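Local coordinates for protein cyclin-dependent kinase inhibitor 3 (Homo sapiens, PDB 1FPZ) that removes phosphate from phosphotyrosine and phosphoserine substrates and dephosphorylates the cell-cycle kinase CDK2 in a cyclin-dependent manner, at residues 126-129 and 130-134; 56-60 and 61-65. The protein carries 1 engineered substitution. One frame throughout, in Å; residues are numbered along the deposited sequence.

Interaction 1 (126-129 and 130-134)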
# COMPACT_ATOMS: atom_id res chain seq x y z
N LEU A 126 -9.67 -2.31 -2.60
CA LEU A 126 -9.07 -1.12 -3.20
C LEU A 126 -10.01 -0.61 -4.29
O LEU A 126 -10.36 0.57 -4.32
CB LEU A 126 -7.70 -1.45 -3.80
CG LEU A 126 -6.49 -1.62 -2.87
CD1 LEU A 126 -5.34 -2.30 -3.60
CD2 LEU A 126 -6.06 -0.25 -2.36
N THR A 127 -10.40 -1.50 -5.19
CA THR A 127 -11.27 -1.12 -6.28
C THR A 127 -12.53 -0.45 -5.77
O THR A 127 -12.97 0.55 -6.33
CB THR A 127 -11.64 -2.31 -7.12
OG1 THR A 127 -10.43 -2.96 -7.55
CG2 THR A 127 -12.42 -1.88 -8.34
N THR A 128 -13.09 -0.97 -4.69
CA THR A 128 -14.30 -0.39 -4.12
C THR A 128 -14.05 1.01 -3.60
O THR A 128 -14.92 1.88 -3.72
CB THR A 128 -14.82 -1.25 -2.96
OG1 THR A 128 -15.23 -2.52 -3.47
CG2 THR A 128 -15.98 -0.56 -2.28
N CYS A 129 -12.89 1.23 -2.98
CA CYS A 129 -12.55 2.55 -2.46
C CYS A 129 -12.52 3.54 -3.61
O CYS A 129 -12.97 4.66 -3.46
CB CYS A 129 -11.16 2.54 -1.78
SG CYS A 129 -11.09 2.40 0.04
N LEU A 130 -11.99 3.13 -4.75
CA LEU A 130 -11.90 4.02 -5.90
C LEU A 130 -13.28 4.23 -6.52
O LEU A 130 -13.68 5.37 -6.75
CB LEU A 130 -10.90 3.46 -6.92
CG LEU A 130 -9.52 3.10 -6.33
CD1 LEU A 130 -8.69 2.33 -7.34
CD2 LEU A 130 -8.80 4.35 -5.90
N LYS A 131 -14.01 3.16 -6.78
CA LYS A 131 -15.34 3.32 -7.35
C LYS A 131 -16.25 4.14 -6.44
O LYS A 131 -17.27 4.62 -6.89
CB LYS A 131 -15.95 1.94 -7.68
CG LYS A 131 -15.15 1.19 -8.77
CD LYS A 131 -15.18 1.93 -10.12
CE LYS A 131 -13.95 1.62 -11.00
NZ LYS A 131 -12.71 2.37 -10.61
N ASN A 132 -15.87 4.30 -5.17
CA ASN A 132 -16.65 5.11 -4.22
C ASN A 132 -16.05 6.51 -4.10
O ASN A 132 -16.57 7.36 -3.38
CB ASN A 132 -16.66 4.46 -2.83
CG ASN A 132 -17.39 3.13 -2.79
OD1 ASN A 132 -18.22 2.84 -3.66
ND2 ASN A 132 -17.09 2.32 -1.78
N TYR A 133 -14.93 6.72 -4.79
CA TYR A 133 -14.23 8.01 -4.79
C TYR A 133 -13.62 8.33 -3.42
O TYR A 133 -13.52 9.49 -3.02
CB TYR A 133 -15.19 9.12 -5.24
CG TYR A 133 -15.72 8.92 -6.65
CD1 TYR A 133 -16.35 7.73 -7.01
CD2 TYR A 133 -15.56 9.90 -7.64
CE1 TYR A 133 -16.81 7.52 -8.29
CE2 TYR A 133 -16.02 9.69 -8.94
CZ TYR A 133 -16.64 8.49 -9.25
OH TYR A 133 -17.12 8.25 -10.52
N ARG A 134 -13.18 7.29 -2.72
CA ARG A 134 -12.58 7.46 -1.41
C ARG A 134 -11.09 7.80 -1.44
O ARG A 134 -10.29 7.08 -2.04
CB ARG A 134 -12.77 6.19 -0.58
CG ARG A 134 -14.20 5.96 -0.12
CD ARG A 134 -14.67 7.14 0.72
NE ARG A 134 -14.13 7.14 2.08
CZ ARG A 134 -14.71 6.55 3.11
NH1 ARG A 134 -14.17 6.61 4.31
NH2 ARG A 134 -15.85 5.89 2.95
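Thr128 and Asn132 lie alongside each other one helical turn apart, both side chains pointing the same way. The methyl CG2 of Thr128 is pressed against ND2 of Asn132. The Asn132 side chain has CG anti to its carbonyl carbon (chi1 -65°), which folds the amide back over the last turn. Its CG comes within 2.9 Å of Thr128 O. Both approaches are strained, shorter than normal packing, and the exact placing of the Asn132 amide is doubtful. The amide ND2 is close to this oxygen too, but its angle is too poor for a hydrogen bond. Asn132 N gives Thr128 O only a weak bond. Thr127 and Lys131 form a similar side-by-side pair. CG2 of Thr127 meets CG of Lys131 at 4.1 Å, and Lys131 N bonds to Thr127 O at 2.8 Å, almost straight at 176°. The hydroxyls of Thr127 and Thr128 turn instead to the carbonyls of Met123 and Glu124, a turn earlier. Helix 116-131 ends here in a Schellman motif. Tyr133 takes positive phi (67°), and its N bonds to Leu130 O at 2.7 Å. Arg134 N reaches further back, to Cys129 O, also at 2.7 Å. This brings CB of Arg134 to 4.2 Å from both CB and SG of Cys129. The Arg134 chain then bends away, and its NH1 makes a salt bridge with Asp74. Leu130 packs CG at 3.3 Å from Leu126 O, while its side chain also touches Leu34 and Gln41. Leu126 itself faces Val150 and Leu154 of helix 146-158.

Interaction 2 (56-60 and 61-65)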
# COMPACT_ATOMS: atom_id res chain seq x y z
N VAL A 56 14.87 7.78 13.72
CA VAL A 56 13.53 8.12 13.26
C VAL A 56 12.60 8.19 14.45
O VAL A 56 12.25 7.18 15.05
CB VAL A 56 12.98 7.07 12.28
CG1 VAL A 56 11.65 7.55 11.72
CG2 VAL A 56 13.98 6.80 11.17
N ARG A 57 12.20 9.40 14.82
CA ARG A 57 11.31 9.59 15.95
C ARG A 57 10.11 10.40 15.48
O ARG A 57 10.18 11.62 15.39
CB ARG A 57 12.01 10.33 17.09
CG ARG A 57 13.32 9.71 17.60
CD ARG A 57 13.13 8.35 18.30
NE ARG A 57 14.32 7.98 19.08
CZ ARG A 57 14.44 6.85 19.78
NH1 ARG A 57 13.46 5.96 19.80
NH2 ARG A 57 15.56 6.62 20.47
N ARG A 58 9.02 9.71 15.16
CA ARG A 58 7.80 10.34 14.70
C ARG A 58 6.75 10.34 15.80
O ARG A 58 6.81 9.54 16.73
CB ARG A 58 7.24 9.59 13.49
CG ARG A 58 7.50 10.24 12.15
CD ARG A 58 6.61 11.46 11.93
NE ARG A 58 6.41 11.70 10.50
CZ ARG A 58 7.40 11.97 9.64
NH1 ARG A 58 8.65 12.03 10.07
NH2 ARG A 58 7.14 12.12 8.35
N ASN A 59 5.77 11.23 15.68
CA ASN A 59 4.68 11.36 16.63
C ASN A 59 3.44 10.72 16.01
O ASN A 59 2.78 11.33 15.18
CB ASN A 59 4.43 12.85 16.87
CG ASN A 59 3.29 13.11 17.81
OD1 ASN A 59 2.75 14.20 17.85
ND2 ASN A 59 2.93 12.09 18.58
N VAL A 60 3.12 9.49 16.42
CA VAL A 60 1.99 8.77 15.83
C VAL A 60 0.64 9.49 15.86
O VAL A 60 -0.18 9.30 14.96
CB VAL A 60 1.86 7.40 16.47
CG1 VAL A 60 1.03 6.49 15.59
CG2 VAL A 60 3.24 6.82 16.68
N GLN A 61 0.40 10.30 16.88
CA GLN A 61 -0.86 11.02 16.97
C GLN A 61 -0.92 12.21 16.02
O GLN A 61 -1.94 12.46 15.39
CB GLN A 61 -1.08 11.54 18.38
CG GLN A 61 -0.75 10.55 19.46
CD GLN A 61 -0.72 11.22 20.79
OE1 GLN A 61 0.05 12.16 21.01
NE2 GLN A 61 -1.58 10.75 21.69
N LYS A 62 0.17 12.96 15.94
CA LYS A 62 0.21 14.11 15.04
C LYS A 62 0.07 13.65 13.59
O LYS A 62 -0.68 14.25 12.82
CB LYS A 62 1.51 14.88 15.16
CG LYS A 62 1.58 16.06 14.18
CD LYS A 62 3.00 16.41 13.81
CE LYS A 62 3.02 17.41 12.66
NZ LYS A 62 4.30 17.39 11.93
N ASP A 63 0.81 12.60 13.23
CA ASP A 63 0.78 12.04 11.87
C ASP A 63 -0.62 11.64 11.49
O ASP A 63 -1.09 11.97 10.40
CB ASP A 63 1.65 10.80 11.77
CG ASP A 63 3.11 11.10 11.97
OD1 ASP A 63 3.43 11.88 12.89
OD2 ASP A 63 3.94 10.56 11.21
N THR A 64 -1.26 10.90 12.38
CA THR A 64 -2.63 10.45 12.19
C THR A 64 -3.52 11.66 11.90
O THR A 64 -4.22 11.70 10.88
CB THR A 64 -3.14 9.70 13.48
OG1 THR A 64 -2.46 8.45 13.62
CG2 THR A 64 -4.65 9.46 13.42
N GLU A 65 -3.49 12.65 12.79
CA GLU A 65 -4.27 13.88 12.65
C GLU A 65 -3.98 14.59 11.32
O GLU A 65 -4.88 15.11 10.66
CB GLU A 65 -3.94 14.82 13.80
CG GLU A 65 -4.89 15.98 13.94
CD GLU A 65 -6.21 15.57 14.53
OE1 GLU A 65 -6.97 14.86 13.84
OE2 GLU A 65 -6.48 15.94 15.69
O HOH W 1 2.48 14.53 20.59
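The loop after strand 56-57 meets the start of helix 60-70: Asp63 N bonds to Asn59 O at 3.0 Å and 175°, with Asn59 in the N-cap position. Thr64 grips the next carbonyl twice. Its OG1 donates to Val60 O at 2.8 Å, and its N donates to the same oxygen at 3.2 Å from above the carbonyl plane. The hydroxyl reaches back because OG1 is anti to the carbonyl carbon of Thr64 (chi1 -69°). Arg58 meets Asp63 in a salt bridge. The two side chains cross at about a right angle, and the guanidinium and carboxylate planes are 48° apart. OD2 comes to the edge of the guanidinium, near its plane, 2.8 Å from NE. The hydrogen bond is weak, and CD of Arg58 crowds OD2. OD2 also accepts from Gly50 N. A leucine in place of Arg58 would probably leave the Asp63 carboxylate without its charged mate, held at OD2 by the Gly50 amide. The Asn59 side chain crosses that of Lys62 at about a right angle. OD1 of Asn59 stands 3.0 Å from CB of Lys62, and a water donates to OD1 at 2.8 Å and weakly to Gln61 OE1. Val60 packs on Leu92 and Leu95 of helix 92-98. Asp63 is buried near the N-terminal end of helix 60-70. At OD2 the arginine and the Gly50 amide are likely to favour a negative charge, but OD1 sits doubtfully close to Asn59 O, at 2.4 Å, and the ionisation of the whole group stays open.

Overall arrangement
Interaction 2 comes first along the chain and interaction 1 follows, both in the phosphatase fold. Their centres are 26 Å apart and their nearest atoms about 13 Å, so they do not touch. Interaction 2 is the start of helix 60-70, which leads into strand 74-77. Interaction 1 is the end of helix 116-131, which leads into strand 136-139. Those two strands run parallel and adjacent in the five-stranded sheet. Ser140, an engineered replacement at the predicted catalytic cysteine position, directly follows strand 136-139. It opens the phosphate-binding P-loop, the CX5R motif of the family. Interaction 1 thus comes just before the strand that leads into the active site, while interaction 2 lies away from it.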